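PDB 2O5U: thioesterase from Pseudomonas aeruginosa, which probably hydrolyses fatty acyl-CoA thioesters, as a hotdog-fold member of the 4-hydroxybenzoyl-CoA thioesterase family. Local coordinates for residues A[41-44]-A[45-49]; A[89-93]-A[94-98]; A[130-134]-A[135-139]. One frame throughout, in Å; residues are numbered along the deposited sequence.

Contact 1: A[41-44]-A[45-49]; sequences FDTA and VNTYL
In the long helix 34-53, around which the sheet of the hotdog fold wraps, Asn-46 and Thr-47 each turn a side chain back onto a carbonyl one helical turn earlier. Asp-42 O takes two N-H groups from Asn-46: the regular backbone bond from N, and a 2.8 Å bond from ND2 to Asp-42 O. The two donors come in from opposite faces of the carbonyl plane. Because Asn-46 CG sits beside its own backbone N (chi1 -73°), the amide folds back along the helix instead of reaching outward, and Asp-42 O lies 21° out of the Asn-46 amide plane. Thr-43 O is gripped in a similar way. Thr-47 N donates to Thr-43 O at 2.9 Å, while Thr-47 OG1 donates to Thr-43 O at 2.6 Å from above the carbonyl plane. The side chains of Thr-43 and Thr-47 run side by side, and Thr-43 OG1 bonds to Ala-39 O and to Trp-23 N of the second subunit. Val-45 CG2 rests 3.5 Å from Phe-41 O. Phe-41, Ala-44 and Val-45 pack onto strands 83-92 and 96-105, whereas Asp-42, Thr-43, Asn-46 and Thr-47 meet the second subunit.

Contact 2: A[89-93]-A[94-98]; sequences VARLG and NSSVQ
Backbone hydrogen bonds tie segments 89-93 and 94-98 together at the closing end of the beta hairpin formed by strands 83-92 and 96-105. Gln-98 N donates to Arg-91 O at 2.9 Å, and nearer the turn Gly-93 N meets Ser-96 O at 2.8 Å. At the other end Ala-90 and Arg-91 both face Gln-98 in a classic beta bulge: Ala-90 N binds Gln-98 O at 2.8 Å, while the bond from Arg-91 N to the same oxygen is weak.

Among the polar side chains, Arg-91 reaches along the hairpin and grips one atom end-on with two nitrogens, NH1 at 3.1 Å and NH2 at 3.0 Å from Ser-96 OG. The hydroxyl oxygen lies close to the guanidinium plane. With CG between the backbone N and the carbonyl carbon (chi1 50°), the arginine chain first crosses Gln-98, placing Arg-91 CG 3.8 Å from Gln-98 CB, then bends toward the serine.

The apolar contacts converge on one methyl: Val-97 CG2 touches Val-89 CG1 at 3.8 Å and Leu-92 CD1 at 3.9 Å. Helix 134-141 covers this face, where Leu-140 touches Val-89, Leu-92 and Val-97, and strand 113-123 flanks strand 96-105 in the sheet.

Contact 3: A[130-134]-A[135-139]; sequences VAIPQ and ELRDA
Ile-132 O, just ahead of helix 134-141, is met by a water and by the guanidinium of Arg-137. The water donates to Ile-132 O at 3.1 Å and to Gln-134 OE1, and accepts from Arg-137 NE at 2.8 Å, lying in the guanidinium plane at its edge. Arg-137 NH2 adds a weak bond to Ile-132 O, bent to 128° at the hydrogen. The arginine chain turns at chi3 (-53°), which swings its head back over the entry to the helix, with Ile-132 CG2 over one guanidinium face. Pro-133 occupies the N-cap position. Pro-133 O accepts from Arg-137 N at 2.8 Å in the first turn of the helix. One residue on, Gln-134 NE2 donates to Asp-138 OD1 at 2.9 Å; the oxygen lies in the amide plane of the glutamine, but the nitrogen approaches from above the carboxylate plane. On the inner side, Ile-132 CG2 packs 4.1 Å from Leu-136 CG. Arg-137 also bonds to the hairpin turn, through NH1 to Gly-93 O and NH2 to Asn-94 O, and so joins helix and hairpin. Ile-132 and Leu-136 lie on Phe-121 of strand 113-123, and Pro-133 touches Val-62 of strand 62-73.

In the fold
The contacts follow one another along the chain: contact 1 in helix 34-53, contact 2 at the tip of the hairpin 83-92/96-105, contact 3 at the start of helix 134-141. Contacts 2 and 3 are neighbours, with centres 10 Å apart, and their backbones probably bond through Asn-94 O and Ile-132 N. The centre of contact 1 lies 15 Å from each of the others; it touches contact 3, where Tyr-48 OH meets Ala-139 O, but not contact 2. Helix 134-141 therefore bridges the central helix and the hairpin where the hairpin turns, while helix 34-53 also faces other subunits of the tetramer.

Contact 1: A[41-44]-A[45-49]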
loop_
_atom_site.group_PDB
_atom_site.type_symbol
_atom_site.label_atom_id
_atom_site.label_comp_id
_atom_site.label_asym_id
_atom_site.label_seq_id
_atom_site.Cartn_x
_atom_site.Cartn_y
_atom_site.Cartn_z
ATOM N N PHE A 41 3.614 -2.566 -12.597
ATOM C CA PHE A 41 4.721 -3.194 -13.381
ATOM C C PHE A 41 5.053 -4.610 -12.767
ATOM O O PHE A 41 5.200 -5.613 -13.475
ATOM C CB PHE A 41 5.987 -2.378 -13.241
ATOM C CG PHE A 41 6.009 -1.034 -13.982
ATOM C CD1 PHE A 41 4.919 -0.549 -14.698
ATOM C CD2 PHE A 41 7.198 -0.293 -13.986
ATOM C CE1 PHE A 41 4.996 0.689 -15.382
ATOM C CE2 PHE A 41 7.294 0.931 -14.680
ATOM C CZ PHE A 41 6.191 1.428 -15.368
ATOM N N ASP A 42 5.188 -4.654 -11.451
ATOM C CA ASP A 42 5.531 -5.868 -10.707
ATOM C C ASP A 42 4.488 -6.947 -10.897
ATOM O O ASP A 42 4.822 -8.165 -11.054
ATOM C CB ASP A 42 5.576 -5.576 -9.177
ATOM C CG ASP A 42 6.942 -5.192 -8.688
ATOM O OD1 ASP A 42 7.753 -4.717 -9.523
ATOM O OD2 ASP A 42 7.208 -5.385 -7.480
ATOM N N THR A 43 3.227 -6.517 -10.823
ATOM C CA THR A 43 2.083 -7.392 -11.034
ATOM C C THR A 43 2.012 -7.962 -12.432
ATOM O O THR A 43 1.862 -9.161 -12.588
ATOM C CB THR A 43 0.752 -6.671 -10.631
ATOM O OG1 THR A 43 0.901 -6.335 -9.260
ATOM C CG2 THR A 43 -0.479 -7.590 -10.844
ATOM N N ALA A 44 2.114 -7.098 -13.437
ATOM C CA ALA A 44 2.000 -7.497 -14.843
ATOM C C ALA A 44 3.098 -8.519 -15.164
ATOM O O ALA A 44 2.835 -9.549 -15.822
ATOM C CB ALA A 44 2.179 -6.250 -15.744
ATOM N N VAL A 45 4.319 -8.215 -14.746
ATOM C CA VAL A 45 5.470 -9.092 -15.067
ATOM C C VAL A 45 5.321 -10.431 -14.339
ATOM O O VAL A 45 5.403 -11.498 -14.936
ATOM C CB VAL A 45 6.834 -8.418 -14.759
ATOM C CG1 VAL A 45 7.995 -9.452 -14.807
ATOM C CG2 VAL A 45 7.151 -7.329 -15.766
ATOM N N ASN A 46 5.072 -10.383 -13.041
ATOM C CA ASN A 46 5.022 -11.688 -12.312
ATOM C C ASN A 46 3.826 -12.578 -12.615
ATOM O O ASN A 46 3.928 -13.821 -12.598
ATOM C CB ASN A 46 5.233 -11.427 -10.831
ATOM C CG ASN A 46 6.651 -11.087 -10.540
ATOM O OD1 ASN A 46 7.529 -11.955 -10.626
ATOM N ND2 ASN A 46 6.903 -9.845 -10.156
ATOM N N THR A 47 2.702 -11.945 -12.925
ATOM C CA THR A 47 1.519 -12.671 -13.405
ATOM C C THR A 47 1.880 -13.534 -14.631
ATOM O O THR A 47 1.627 -14.754 -14.646
ATOM C CB THR A 47 0.344 -11.685 -13.684
ATOM O OG1 THR A 47 0.028 -10.979 -12.469
ATOM C CG2 THR A 47 -0.918 -12.440 -14.186
ATOM N N TYR A 48 2.522 -12.895 -15.608
ATOM C CA TYR A 48 3.044 -13.568 -16.791
ATOM C C TYR A 48 4.043 -14.720 -16.478
ATOM O O TYR A 48 3.838 -15.851 -16.951
ATOM C CB TYR A 48 3.679 -12.570 -17.730
ATOM C CG TYR A 48 4.069 -13.204 -19.037
ATOM C CD1 TYR A 48 3.125 -13.397 -20.054
ATOM C CD2 TYR A 48 5.395 -13.607 -19.252
ATOM C CE1 TYR A 48 3.496 -13.997 -21.263
ATOM C CE2 TYR A 48 5.780 -14.205 -20.426
ATOM C CZ TYR A 48 4.832 -14.392 -21.437
ATOM O OH TYR A 48 5.284 -15.008 -22.599
ATOM N N LEU A 49 5.073 -14.449 -15.671
ATOM C CA LEU A 49 6.135 -15.439 -15.354
ATOM C C LEU A 49 5.563 -16.677 -14.696
ATOM O O LEU A 49 5.971 -17.828 -15.024
ATOM C CB LEU A 49 7.222 -14.839 -14.446
ATOM C CG LEU A 49 8.074 -13.621 -14.839
ATOM C CD1 LEU A 49 8.997 -13.200 -13.712
ATOM C CD2 LEU A 49 8.840 -13.842 -16.093
#

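Contact 2: A[89-93]-A[94-98]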
loop_
_atom_site.group_PDB
_atom_site.type_symbol
_atom_site.label_atom_id
_atom_site.label_comp_id
_atom_site.label_asym_id
_atom_site.label_seq_id
_atom_site.Cartn_x
_atom_site.Cartn_y
_atom_site.Cartn_z
ATOM N N VAL A 89 9.650 -7.520 -23.576
ATOM C CA VAL A 89 11.003 -7.728 -23.064
ATOM C C VAL A 89 11.894 -6.993 -24.054
ATOM O O VAL A 89 11.863 -7.259 -25.261
ATOM C CB VAL A 89 11.311 -9.257 -22.985
ATOM C CG1 VAL A 89 12.810 -9.549 -23.069
ATOM C CG2 VAL A 89 10.626 -9.843 -21.690
ATOM N N ALA A 90 12.691 -6.067 -23.552
ATOM C CA ALA A 90 13.631 -5.307 -24.410
ATOM C C ALA A 90 14.934 -6.053 -24.549
ATOM O O ALA A 90 15.564 -5.996 -25.583
ATOM C CB ALA A 90 13.915 -3.919 -23.809
ATOM N N ARG A 91 15.386 -6.690 -23.488
ATOM C CA ARG A 91 16.547 -7.599 -23.602
ATOM C C ARG A 91 16.503 -8.777 -22.673
ATOM O O ARG A 91 15.954 -8.700 -21.566
ATOM C CB ARG A 91 17.914 -6.910 -23.538
ATOM C CG ARG A 91 18.166 -5.973 -22.430
ATOM C CD ARG A 91 19.680 -6.013 -22.005
ATOM N NE ARG A 91 19.649 -5.879 -20.548
ATOM C CZ ARG A 91 19.766 -6.891 -19.681
ATOM N NH1 ARG A 91 20.049 -8.136 -20.093
ATOM N NH2 ARG A 91 19.644 -6.630 -18.390
ATOM N N LEU A 92 17.075 -9.881 -23.139
ATOM C CA LEU A 92 17.005 -11.121 -22.407
ATOM C C LEU A 92 18.403 -11.714 -22.412
ATOM O O LEU A 92 18.980 -12.016 -23.470
ATOM C CB LEU A 92 15.966 -12.060 -23.035
ATOM C CG LEU A 92 15.868 -13.507 -22.520
ATOM C CD1 LEU A 92 15.375 -13.465 -21.097
ATOM C CD2 LEU A 92 14.895 -14.306 -23.374
ATOM N N GLY A 93 18.973 -11.786 -21.228
ATOM C CA GLY A 93 20.332 -12.212 -21.103
ATOM C C GLY A 93 20.312 -13.535 -20.379
ATOM O O GLY A 93 19.257 -14.142 -20.209
ATOM N N ASN A 94 21.489 -13.952 -19.950
ATOM C CA ASN A 94 21.665 -15.245 -19.280
ATOM C C ASN A 94 20.979 -15.233 -17.907
ATOM O O ASN A 94 20.174 -16.146 -17.599
ATOM C CB ASN A 94 23.158 -15.547 -19.119
ATOM C CG ASN A 94 23.423 -16.992 -18.686
ATOM O OD1 ASN A 94 22.768 -17.917 -19.160
ATOM N ND2 ASN A 94 24.387 -17.184 -17.786
ATOM N N SER A 95 21.297 -14.213 -17.096
ATOM C CA SER A 95 20.716 -14.102 -15.746
ATOM C C SER A 95 19.803 -12.891 -15.530
ATOM O O SER A 95 19.139 -12.808 -14.501
ATOM C CB SER A 95 21.784 -14.152 -14.665
ATOM O OG SER A 95 22.704 -13.080 -14.765
ATOM N N SER A 96 19.738 -11.986 -16.511
ATOM C CA SER A 96 18.980 -10.791 -16.320
ATOM C C SER A 96 18.073 -10.525 -17.533
ATOM O O SER A 96 18.318 -10.986 -18.651
ATOM C CB SER A 96 19.937 -9.623 -16.063
ATOM O OG SER A 96 20.611 -9.293 -17.268
ATOM N N VAL A 97 17.048 -9.722 -17.304
ATOM C CA VAL A 97 16.021 -9.445 -18.285
ATOM C C VAL A 97 15.522 -8.008 -18.010
ATOM O O VAL A 97 15.278 -7.607 -16.863
ATOM C CB VAL A 97 14.873 -10.560 -18.305
ATOM C CG1 VAL A 97 14.170 -10.695 -16.992
ATOM C CG2 VAL A 97 13.829 -10.337 -19.462
ATOM N N GLN A 98 15.446 -7.223 -19.086
ATOM C CA GLN A 98 14.880 -5.856 -18.991
ATOM C C GLN A 98 13.487 -5.866 -19.625
ATOM O O GLN A 98 13.344 -6.164 -20.814
ATOM C CB GLN A 98 15.757 -4.832 -19.709
ATOM C CG GLN A 98 15.304 -3.296 -19.485
ATOM C CD GLN A 98 15.343 -2.417 -20.758
ATOM O OE1 GLN A 98 15.987 -2.748 -21.741
ATOM N NE2 GLN A 98 14.625 -1.271 -20.727
#

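Contact 3: A[130-134]-A[135-139]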
loop_
_atom_site.group_PDB
_atom_site.type_symbol
_atom_site.label_atom_id
_atom_site.label_comp_id
_atom_site.label_asym_id
_atom_site.label_seq_id
_atom_site.Cartn_x
_atom_site.Cartn_y
_atom_site.Cartn_z
ATOM N N VAL A 130 22.087 -16.906 -10.907
ATOM C CA VAL A 130 22.043 -18.170 -11.621
ATOM C C VAL A 130 21.466 -17.808 -12.964
ATOM O O VAL A 130 20.971 -16.686 -13.123
ATOM C CB VAL A 130 21.127 -19.193 -10.934
ATOM C CG1 VAL A 130 21.843 -19.769 -9.739
ATOM C CG2 VAL A 130 19.786 -18.556 -10.553
ATOM N N ALA A 131 21.463 -18.731 -13.911
ATOM C CA ALA A 131 20.823 -18.377 -15.182
ATOM C C ALA A 131 19.307 -18.499 -15.059
ATOM O O ALA A 131 18.762 -19.330 -14.274
ATOM C CB ALA A 131 21.348 -19.172 -16.325
ATOM N N ILE A 132 18.624 -17.644 -15.814
ATOM C CA ILE A 132 17.188 -17.712 -15.906
ATOM C C ILE A 132 16.807 -19.147 -16.347
ATOM O O ILE A 132 17.310 -19.653 -17.372
ATOM C CB ILE A 132 16.675 -16.665 -16.948
ATOM C CG1 ILE A 132 16.983 -15.229 -16.474
ATOM C CG2 ILE A 132 15.217 -16.907 -17.268
ATOM C CD1 ILE A 132 16.815 -14.133 -17.657
ATOM N N PRO A 133 15.950 -19.808 -15.567
ATOM C CA PRO A 133 15.489 -21.162 -15.865
ATOM C C PRO A 133 14.860 -21.293 -17.257
ATOM O O PRO A 133 14.170 -20.346 -17.701
ATOM C CB PRO A 133 14.436 -21.406 -14.786
ATOM C CG PRO A 133 14.954 -20.604 -13.559
ATOM C CD PRO A 133 15.464 -19.330 -14.254
ATOM N N GLN A 134 15.055 -22.453 -17.904
ATOM C CA GLN A 134 14.637 -22.671 -19.320
ATOM C C GLN A 134 13.158 -22.343 -19.630
ATOM O O GLN A 134 12.839 -21.678 -20.616
ATOM C CB GLN A 134 15.030 -24.089 -19.797
ATOM C CG GLN A 134 14.922 -24.291 -21.337
ATOM C CD GLN A 134 15.740 -23.284 -22.164
ATOM O OE1 GLN A 134 16.961 -23.188 -22.008
ATOM N NE2 GLN A 134 15.077 -22.563 -23.065
ATOM N N GLU A 135 12.260 -22.817 -18.779
ATOM C CA GLU A 135 10.839 -22.579 -18.984
ATOM C C GLU A 135 10.510 -21.076 -18.869
ATOM O O GLU A 135 9.709 -20.572 -19.618
ATOM C CB GLU A 135 10.001 -23.456 -18.015
ATOM C CG GLU A 135 8.470 -23.242 -18.067
ATOM C CD GLU A 135 7.657 -24.265 -17.202
ATOM O OE1 GLU A 135 6.412 -24.223 -17.249
ATOM O OE2 GLU A 135 8.227 -25.126 -16.474
ATOM N N LEU A 136 11.149 -20.369 -17.950
ATOM C CA LEU A 136 10.940 -18.931 -17.812
ATOM C C LEU A 136 11.571 -18.167 -19.010
ATOM O O LEU A 136 10.954 -17.240 -19.558
ATOM C CB LEU A 136 11.556 -18.500 -16.495
ATOM C CG LEU A 136 11.414 -17.139 -15.875
ATOM C CD1 LEU A 136 9.975 -16.703 -16.012
ATOM C CD2 LEU A 136 11.782 -17.218 -14.394
ATOM N N ARG A 137 12.785 -18.549 -19.425
ATOM C CA ARG A 137 13.417 -18.000 -20.653
ATOM C C ARG A 137 12.479 -18.087 -21.890
ATOM O O ARG A 137 12.320 -17.113 -22.656
ATOM C CB ARG A 137 14.742 -18.730 -20.964
ATOM C CG ARG A 137 15.547 -18.088 -22.102
ATOM C CD ARG A 137 16.891 -18.786 -22.355
ATOM N NE ARG A 137 17.651 -18.869 -21.101
ATOM C CZ ARG A 137 18.323 -17.869 -20.543
ATOM N NH1 ARG A 137 18.381 -16.689 -21.142
ATOM N NH2 ARG A 137 18.926 -18.052 -19.372
ATOM N N ASP A 138 11.900 -19.266 -22.092
ATOM C CA ASP A 138 11.024 -19.537 -23.255
ATOM C C ASP A 138 9.856 -18.569 -23.270
ATOM O O ASP A 138 9.540 -18.002 -24.285
ATOM C CB ASP A 138 10.471 -20.967 -23.192
ATOM C CG ASP A 138 11.496 -22.010 -23.597
ATOM O OD1 ASP A 138 12.559 -21.628 -24.164
ATOM O OD2 ASP A 138 11.214 -23.194 -23.342
ATOM N N ALA A 139 9.242 -18.368 -22.117
ATOM C CA ALA A 139 8.129 -17.414 -21.952
ATOM C C ALA A 139 8.553 -15.970 -22.188
ATOM O O ALA A 139 7.807 -15.162 -22.815
ATOM C CB ALA A 139 7.512 -17.585 -20.572
HETATM O O HOH W 1 17.613 -21.385 -19.972
#